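Local coordinates for regulatory protein SWI6 (Saccharomyces cerevisiae, PDB 1SW6) that joins SWI4 or MBP1 in the SBF and MBF complexes that drive cell-cycle-dependent transcription, the present fragment being its ankyrin-repeat domain, at residues E64-L67 with Q68-F72; C286-I289 with A290-G294; M163-S166 with C167-A171; K269-I272 with A273-N277. One frame throughout, in Å; residues are numbered along the deposited sequence.

Interaction 1 of 4, residues E64-L67 with Q68-F72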
# COMPACT_ATOMS: atom_id res chain seq x y z
N GLU A 64 -15.98 -3.18 -5.64
CA GLU A 64 -15.37 -2.36 -4.60
C GLU A 64 -16.16 -2.50 -3.30
O GLU A 64 -15.57 -2.54 -2.22
CB GLU A 64 -15.32 -0.89 -5.02
CG GLU A 64 -14.21 -0.55 -6.02
CD GLU A 64 -14.10 0.95 -6.30
OE1 GLU A 64 -13.17 1.37 -7.03
OE2 GLU A 64 -14.96 1.72 -5.80
N ALA A 65 -17.48 -2.58 -3.41
CA ALA A 65 -18.33 -2.70 -2.23
C ALA A 65 -18.10 -4.05 -1.57
O ALA A 65 -17.79 -4.13 -0.38
CB ALA A 65 -19.81 -2.55 -2.62
N PHE A 66 -18.26 -5.12 -2.35
CA PHE A 66 -18.06 -6.47 -1.87
C PHE A 66 -16.70 -6.63 -1.20
O PHE A 66 -16.58 -7.27 -0.16
CB PHE A 66 -18.16 -7.45 -3.04
CG PHE A 66 -17.95 -8.89 -2.66
CD1 PHE A 66 -18.67 -9.47 -1.62
CD2 PHE A 66 -17.07 -9.69 -3.38
CE1 PHE A 66 -18.52 -10.81 -1.31
CE2 PHE A 66 -16.91 -11.04 -3.08
CZ PHE A 66 -17.64 -11.60 -2.04
N LEU A 67 -15.68 -6.01 -1.79
CA LEU A 67 -14.32 -6.09 -1.27
C LEU A 67 -14.16 -5.44 0.10
O LEU A 67 -13.41 -5.94 0.94
CB LEU A 67 -13.35 -5.42 -2.25
CG LEU A 67 -12.04 -6.16 -2.55
CD1 LEU A 67 -11.11 -5.24 -3.33
CD2 LEU A 67 -11.38 -6.60 -1.25
N GLN A 68 -14.86 -4.34 0.34
CA GLN A 68 -14.78 -3.65 1.62
C GLN A 68 -15.52 -4.44 2.71
O GLN A 68 -15.14 -4.40 3.88
CB GLN A 68 -15.36 -2.24 1.51
CG GLN A 68 -14.69 -1.22 2.43
CD GLN A 68 -13.22 -1.00 2.09
OE1 GLN A 68 -12.50 -0.29 2.80
NE2 GLN A 68 -12.76 -1.60 0.99
N ARG A 69 -16.56 -5.16 2.31
CA ARG A 69 -17.34 -5.97 3.25
C ARG A 69 -16.51 -7.16 3.71
O ARG A 69 -16.73 -7.69 4.80
CB ARG A 69 -18.63 -6.46 2.60
CG ARG A 69 -19.55 -5.34 2.13
CD ARG A 69 -19.95 -4.45 3.29
NE ARG A 69 -21.04 -5.01 4.09
CZ ARG A 69 -22.33 -4.88 3.79
NH1 ARG A 69 -22.70 -4.21 2.71
NH2 ARG A 69 -23.25 -5.42 4.58
N LEU A 70 -15.56 -7.59 2.88
CA LEU A 70 -14.71 -8.71 3.24
C LEU A 70 -13.65 -8.22 4.21
O LEU A 70 -13.41 -8.85 5.25
CB LEU A 70 -14.03 -9.30 2.00
CG LEU A 70 -14.89 -10.06 0.99
CD1 LEU A 70 -14.01 -10.62 -0.12
CD2 LEU A 70 -15.64 -11.18 1.69
N LEU A 71 -13.02 -7.10 3.87
CA LEU A 71 -11.97 -6.50 4.70
C LEU A 71 -12.51 -5.96 6.03
O LEU A 71 -11.77 -5.88 7.02
CB LEU A 71 -11.27 -5.38 3.94
CG LEU A 71 -10.52 -5.77 2.66
CD1 LEU A 71 -9.97 -4.53 1.97
CD2 LEU A 71 -9.41 -6.73 3.01
N PHE A 72 -13.78 -5.57 6.05
CA PHE A 72 -14.38 -5.04 7.26
C PHE A 72 -15.78 -5.58 7.50
O PHE A 72 -15.94 -6.70 7.99
CB PHE A 72 -14.40 -3.51 7.20
CG PHE A 72 -13.05 -2.89 6.92
CD1 PHE A 72 -12.64 -2.64 5.61
CD2 PHE A 72 -12.17 -2.60 7.96
CE1 PHE A 72 -11.38 -2.11 5.34
CE2 PHE A 72 -10.90 -2.07 7.71
CZ PHE A 72 -10.51 -1.83 6.40

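Interaction 2 of 4, residues C286-I289 with A290-G294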
# COMPACT_ATOMS: atom_id res chain seq x y z
N CYS A 286 18.43 -13.49 -10.49
CA CYS A 286 18.15 -13.07 -9.12
C CYS A 286 19.46 -13.09 -8.34
O CYS A 286 19.68 -12.28 -7.44
CB CYS A 286 17.07 -13.97 -8.48
SG CYS A 286 17.42 -15.74 -8.30
N LEU A 287 20.36 -14.00 -8.70
CA LEU A 287 21.65 -14.08 -8.03
C LEU A 287 22.47 -12.80 -8.22
O LEU A 287 23.14 -12.35 -7.28
CB LEU A 287 22.45 -15.27 -8.55
CG LEU A 287 23.86 -15.40 -7.98
CD1 LEU A 287 23.78 -15.58 -6.46
CD2 LEU A 287 24.58 -16.58 -8.64
N ASN A 288 22.43 -12.23 -9.42
CA ASN A 288 23.18 -11.02 -9.73
C ASN A 288 22.61 -9.81 -8.97
O ASN A 288 23.36 -8.93 -8.55
CB ASN A 288 23.17 -10.74 -11.24
CG ASN A 288 24.46 -10.05 -11.71
OD1 ASN A 288 25.29 -9.65 -10.90
ND2 ASN A 288 24.62 -9.91 -13.03
N ILE A 289 21.29 -9.78 -8.80
CA ILE A 289 20.63 -8.71 -8.05
C ILE A 289 21.03 -8.88 -6.58
O ILE A 289 21.30 -7.91 -5.87
CB ILE A 289 19.09 -8.82 -8.15
CG1 ILE A 289 18.63 -8.37 -9.55
CG2 ILE A 289 18.42 -8.02 -7.03
CD1 ILE A 289 17.17 -8.63 -9.82
N ALA A 290 21.09 -10.13 -6.15
CA ALA A 290 21.45 -10.44 -4.77
C ALA A 290 22.91 -10.11 -4.45
O ALA A 290 23.21 -9.66 -3.36
CB ALA A 290 21.17 -11.93 -4.49
N ALA A 291 23.81 -10.36 -5.40
CA ALA A 291 25.23 -10.08 -5.18
C ALA A 291 25.44 -8.59 -4.96
O ALA A 291 26.29 -8.19 -4.17
CB ALA A 291 26.05 -10.56 -6.38
N ARG A 292 24.65 -7.78 -5.66
CA ARG A 292 24.74 -6.33 -5.54
C ARG A 292 24.17 -5.80 -4.22
O ARG A 292 24.61 -4.76 -3.73
CB ARG A 292 24.02 -5.67 -6.71
CG ARG A 292 24.95 -5.14 -7.78
CD ARG A 292 24.16 -4.62 -8.95
NE ARG A 292 23.79 -5.70 -9.86
CZ ARG A 292 22.59 -5.84 -10.41
NH1 ARG A 292 21.62 -4.98 -10.14
NH2 ARG A 292 22.37 -6.86 -11.23
N LEU A 293 23.19 -6.51 -3.66
CA LEU A 293 22.58 -6.09 -2.39
C LEU A 293 23.56 -6.32 -1.24
O LEU A 293 23.53 -5.62 -0.23
CB LEU A 293 21.28 -6.86 -2.14
CG LEU A 293 20.17 -6.73 -3.18
CD1 LEU A 293 18.96 -7.53 -2.73
CD2 LEU A 293 19.79 -5.27 -3.37
N GLY A 294 24.43 -7.31 -1.39
CA GLY A 294 25.41 -7.59 -0.35
C GLY A 294 24.98 -8.57 0.72
O GLY A 294 25.82 -9.15 1.41

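Interaction 3 of 4, residues M163-S166 with C167-A171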
# COMPACT_ATOMS: atom_id res chain seq x y z
N MET A 163 2.10 -3.14 -13.40
CA MET A 163 3.52 -3.43 -13.54
C MET A 163 3.68 -4.86 -14.06
O MET A 163 4.79 -5.32 -14.31
CB MET A 163 4.22 -3.30 -12.19
CG MET A 163 4.28 -1.89 -11.67
SD MET A 163 5.42 -0.95 -12.69
CE MET A 163 7.02 -1.44 -11.93
N GLY A 164 2.56 -5.56 -14.22
CA GLY A 164 2.60 -6.93 -14.69
C GLY A 164 2.89 -7.89 -13.54
O GLY A 164 3.21 -9.06 -13.74
N GLU A 165 2.77 -7.37 -12.33
CA GLU A 165 3.00 -8.18 -11.14
C GLU A 165 1.77 -8.99 -10.79
O GLU A 165 0.66 -8.45 -10.71
CB GLU A 165 3.43 -7.28 -9.98
CG GLU A 165 4.87 -6.81 -10.17
CD GLU A 165 5.34 -5.82 -9.12
OE1 GLU A 165 4.71 -5.71 -8.04
OE2 GLU A 165 6.38 -5.17 -9.39
N SER A 166 1.96 -10.29 -10.60
CA SER A 166 0.85 -11.20 -10.27
C SER A 166 0.51 -11.12 -8.79
O SER A 166 1.20 -10.45 -8.03
CB SER A 166 1.25 -12.64 -10.59
OG SER A 166 2.29 -13.05 -9.73
N CYS A 167 -0.55 -11.81 -8.38
CA CYS A 167 -0.95 -11.79 -6.98
C CYS A 167 0.06 -12.53 -6.12
O CYS A 167 0.29 -12.15 -4.97
CB CYS A 167 -2.36 -12.38 -6.79
SG CYS A 167 -2.59 -14.06 -7.42
N LEU A 168 0.66 -13.59 -6.65
CA LEU A 168 1.65 -14.33 -5.89
C LEU A 168 2.87 -13.43 -5.63
O LEU A 168 3.52 -13.53 -4.60
CB LEU A 168 2.07 -15.60 -6.62
CG LEU A 168 3.15 -16.41 -5.89
CD1 LEU A 168 2.58 -16.95 -4.59
CD2 LEU A 168 3.65 -17.56 -6.78
N VAL A 169 3.16 -12.54 -6.58
CA VAL A 169 4.28 -11.60 -6.42
C VAL A 169 4.04 -10.72 -5.17
O VAL A 169 4.98 -10.34 -4.48
CB VAL A 169 4.45 -10.72 -7.70
CG1 VAL A 169 5.42 -9.55 -7.44
CG2 VAL A 169 4.99 -11.59 -8.84
N LYS A 170 2.78 -10.42 -4.88
CA LYS A 170 2.45 -9.61 -3.71
C LYS A 170 2.79 -10.37 -2.44
O LYS A 170 3.21 -9.78 -1.44
CB LYS A 170 0.96 -9.25 -3.72
CG LYS A 170 0.57 -8.40 -4.92
CD LYS A 170 1.53 -7.21 -5.04
CE LYS A 170 1.48 -6.60 -6.42
NZ LYS A 170 2.48 -5.52 -6.55
N ALA A 171 2.63 -11.69 -2.48
CA ALA A 171 2.95 -12.53 -1.34
C ALA A 171 4.42 -12.40 -0.98
O ALA A 171 4.78 -12.42 0.20
CB ALA A 171 2.62 -13.99 -1.64

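Interaction 4 of 4, residues K269-I272 with A273-N277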
# COMPACT_ATOMS: atom_id res chain seq x y z
N LYS A 269 13.54 -29.84 -12.00
CA LYS A 269 14.34 -29.53 -13.17
C LYS A 269 13.76 -28.35 -13.98
O LYS A 269 14.50 -27.61 -14.64
CB LYS A 269 14.52 -30.78 -14.04
CG LYS A 269 13.27 -31.48 -14.52
CD LYS A 269 13.70 -32.76 -15.24
CE LYS A 269 12.53 -33.52 -15.82
NZ LYS A 269 11.63 -34.01 -14.75
N TRP A 270 12.44 -28.17 -13.91
CA TRP A 270 11.83 -27.05 -14.63
C TRP A 270 12.25 -25.75 -13.96
O TRP A 270 12.58 -24.78 -14.63
CB TRP A 270 10.30 -27.12 -14.62
CG TRP A 270 9.69 -26.07 -15.53
CD1 TRP A 270 9.41 -26.20 -16.86
CD2 TRP A 270 9.36 -24.71 -15.18
NE1 TRP A 270 8.92 -25.02 -17.37
CE2 TRP A 270 8.88 -24.09 -16.36
CE3 TRP A 270 9.42 -23.96 -14.00
CZ2 TRP A 270 8.46 -22.75 -16.39
CZ3 TRP A 270 9.00 -22.62 -14.03
CH2 TRP A 270 8.53 -22.04 -15.22
N ILE A 271 12.24 -25.74 -12.62
CA ILE A 271 12.61 -24.56 -11.85
C ILE A 271 14.06 -24.20 -12.15
O ILE A 271 14.38 -23.04 -12.43
CB ILE A 271 12.44 -24.81 -10.33
CG1 ILE A 271 10.97 -25.05 -10.00
CG2 ILE A 271 12.93 -23.61 -9.53
CD1 ILE A 271 10.07 -23.86 -10.32
N ILE A 272 14.94 -25.19 -12.09
CA ILE A 272 16.36 -24.98 -12.37
C ILE A 272 16.57 -24.48 -13.80
O ILE A 272 17.25 -23.49 -14.01
CB ILE A 272 17.18 -26.28 -12.17
CG1 ILE A 272 17.22 -26.63 -10.68
CG2 ILE A 272 18.60 -26.11 -12.71
CD1 ILE A 272 17.84 -27.97 -10.35
N ALA A 273 15.95 -25.13 -14.78
CA ALA A 273 16.15 -24.70 -16.16
C ALA A 273 15.44 -23.43 -16.61
O ALA A 273 15.95 -22.72 -17.47
CB ALA A 273 15.78 -25.83 -17.10
N ASN A 274 14.29 -23.12 -16.01
CA ASN A 274 13.52 -21.95 -16.42
C ASN A 274 13.42 -20.76 -15.48
O ASN A 274 13.06 -19.67 -15.91
CB ASN A 274 12.09 -22.38 -16.76
CG ASN A 274 12.04 -23.38 -17.86
OD1 ASN A 274 12.25 -23.05 -19.03
ND2 ASN A 274 11.77 -24.63 -17.50
N MET A 275 13.70 -20.96 -14.20
CA MET A 275 13.56 -19.85 -13.30
C MET A 275 14.79 -19.44 -12.55
O MET A 275 15.13 -18.25 -12.50
CB MET A 275 12.44 -20.15 -12.30
CG MET A 275 12.05 -18.96 -11.44
SD MET A 275 10.98 -19.47 -10.10
CE MET A 275 9.44 -19.68 -10.98
N LEU A 276 15.47 -20.42 -11.96
CA LEU A 276 16.64 -20.16 -11.15
C LEU A 276 17.65 -19.21 -11.77
O LEU A 276 18.11 -18.29 -11.09
CB LEU A 276 17.33 -21.47 -10.75
CG LEU A 276 18.58 -21.32 -9.85
CD1 LEU A 276 18.23 -20.56 -8.57
CD2 LEU A 276 19.15 -22.70 -9.50
N ASN A 277 17.99 -19.43 -13.03
CA ASN A 277 18.97 -18.59 -13.72
C ASN A 277 18.37 -17.70 -14.80
O ASN A 277 19.08 -17.27 -15.71
CB ASN A 277 20.07 -19.48 -14.33
CG ASN A 277 20.74 -20.38 -13.30
OD1 ASN A 277 21.32 -19.91 -12.32
ND2 ASN A 277 20.64 -21.69 -13.51
O HOH W 1 16.85 -20.82 -15.08
O HOH W 2 19.29 -23.17 -16.23

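Interaction 1 of 4, residues E64-L67 with Q68-F72
Phe66 and Leu70, one helical turn apart, meet where the leucine lays a methyl over the rim of one face of the phenyl ring. The two side chains cross obliquely, with Phe66 CE2 4.2 Å from Leu70 CD1, while Leu70 CD2 lies equally far from Phe66 CE1. The leucine gets there because its CG stands anti to its own carbonyl carbon (chi1 -70°), which tips the branch back along the helix toward the ring; on the way CG passes 3.5 Å from Phe66 O. Leu67 and Leu71 pair differently: they run side by side, pointing the same way, and Leu67 CD2 touches Leu71 CD1 at 4.1 Å. Leu71 also folds back over the backbone, its CG 3.4 Å from Leu67 O, the carbonyl that receives the straightest bond here, from Leu71 N at 3.2 Å and 166°. Replacing Leu71 by an alanine would probably leave the CD2 methyl of Leu67 without this neighbour and open a gap beside Trp137. Arg69 keeps its aliphatic part on the helix, CG 3.3 Å from Ala65 O, and then bends twice so that its guanidinium departs to a salt bridge with Glu111. The apolar residues thus occupy two stripes of helix 57-71, which explains the choice of leucine and phenylalanine. Phe66 and Leu70 face helix 105-115 through Leu108, with Leu109 and Val112 also against the ring, whereas Leu67 and Leu71 face helix 134-140 at Pro134, Trp137 and Leu138, so this helix is wedged between the two.

Interaction 2 of 4, residues C286-I289 with A290-G294
Cys286 O accepts from Ala290 N at 2.9 Å, and Leu287 O from Ala291 N at 2.8 Å, two sound i to i+4 bonds that run the first turn of helix 286-293 into the second. Of the next two bonds, Arg292 N to Asn288 O at 3.4 Å is weak, whereas Leu293 N to Ile289 O, at 3.2 Å, is an ordinary one. Gly294 ends the helix with a positive phi of 90°, where a beta carbon would collide with the carbonyl of Leu293, so glycine suits the place. Among the side chains, Arg292 bends at chi3 (-84°), which turns its guanidinium back over the backbone of the previous turn. Its NH2 comes within 3.8 Å of Asn288 CG, the amide and guanidinium planes being 70° apart, but the polar ends look elsewhere: Arg292 forms a salt bridge with Asp284, and Asn288 ND2 bonds Leu317 O. Leu293 lies against the backbone, with CG 3.1 Å from Ile289 O, and its CD1 brushes Ile289 CG2 at 4.4 Å. Ile289 itself packs on helix 204-212. Ala290 and Ala291 are small enough for neighbours to come close, Val299 of helix 296-304 at the first and Phe322 at the second. The helix start, the small alanines, the asparagine tie and the closing glycine are characteristic of the first helix of an ankyrin repeat, here ANK 4: the run from Thr285 to Gly294 follows the family's TPLHLAARxG pattern, with cysteine for its proline, asparagine for its histidine and isoleucine for its second leucine. Like that histidine, Asn288 ties the helix to a backbone carbonyl further along the array.

Interaction 3 of 4, residues M163-S166 with C167-A171
Glu165 and Lys170 form the charged part of this contact, a salt bridge in which Lys170 NZ lies 2.7 Å from Glu165 OE1 and meets it nearly along the C-O axis. The two chains cross at about a right angle: the glutamate runs out extended, while the lysine, bent at chi2 (-50°), reaches back from the first turn of the helix. The same OE1 is also paired with Lys173, so one carboxylate oxygen is shared by two ammonium groups, and Lys170 has a long, weak ion pair with Asp161 besides. Hydrogen bonding comes next. Ser166 is the N-cap of helix 167-173. Its OG sits between its own backbone N and carbonyl carbon (chi1 67°), a position from which it accepts from Val169 N at 3.3 Å, a weak bond but a fairly straight one at 150°. The same N-H also leans weakly on Ser166 O at 3.2 Å. A short hydroxyl side chain suits the cap because it can fold back to an amide that has no helical carbonyl before it. Just before the helix, Glu165 O accepts from His136 NE2, the histidine-to-backbone tie familiar from ankyrin repeats. Apolar contact completes the set: Val169 CG1 lies 3.9 Å from both Glu165 CG and Glu165 CB, against the aliphatic stem rather than the charge. Taken together, the serine cap and the shared carboxylate probably fix how the loop of ANK 2 enters its helix, and the two lysines would probably help to offset the charge of the buried Glu165, with Asp161 as a further acid near Lys170.

Interaction 4 of 4, residues K269-I272 with A273-N277
Trp270 presents one face of its indole to Asn274, whose CB stands 3.6 Å from the centroid of the six-membered ring and only 12° off its normal, a CH-pi contact. The amide of Asn274 continues over the five-membered ring, its plane 34° from the indole. At the ring's edge lie Ile271 CD1, in plane, and Met275 CE, the latter 4.3 Å from Trp270 CZ3. This helix, 268-276, belongs to ankyrin repeat ANK 3, and its last turn widens into a pi-type turn. With chi1 at -172°, Trp270 turns CG away from its own N, and this lays the indole beside the asparagine, while NE1 bonds Leu43 O. Trp270 O takes two donors from Asn274, the backbone N at 2.8 Å and ND2 at 3.0 Å, so the amide is held both to the carbonyl and against the ring; asparagine is short enough to do both. A serine in place of Trp270 would probably leave Asn274 CB without its ring and Leu43 O without its donor. Ile271 and Met275 carry apolar chains because they face inward, toward helix 218-234 and helix 204-212 respectively. In the widened turn Ile271 O accepts Met275 N and Leu276 N from opposite faces of its plane, the second at 2.9 Å. Past the turn, a water spans the helix end, donating to Ile272 O at 2.9 Å and accepting from Asn277 N at 2.7 Å.

In the fold
The four contacts follow one another along an elongated ankyrin array, with no ligand or active site among them. Interaction 1 lies toward one end and interaction 2 toward the other, on opposite sides of the chain's centre, their centres about 39 Å apart. Interaction 3 is the most central, about 21 Å from interaction 1 and 20 Å from interaction 2, centre to centre. Shared helices connect contacts that do not touch: helix 134-140 meets both interaction 1 and interaction 3, and helix 204-212 receives side chains from interactions 2, 3 and 4. Only interactions 2 and 4 meet directly, Cys286 SG lying 3.9 Å from Leu276 O.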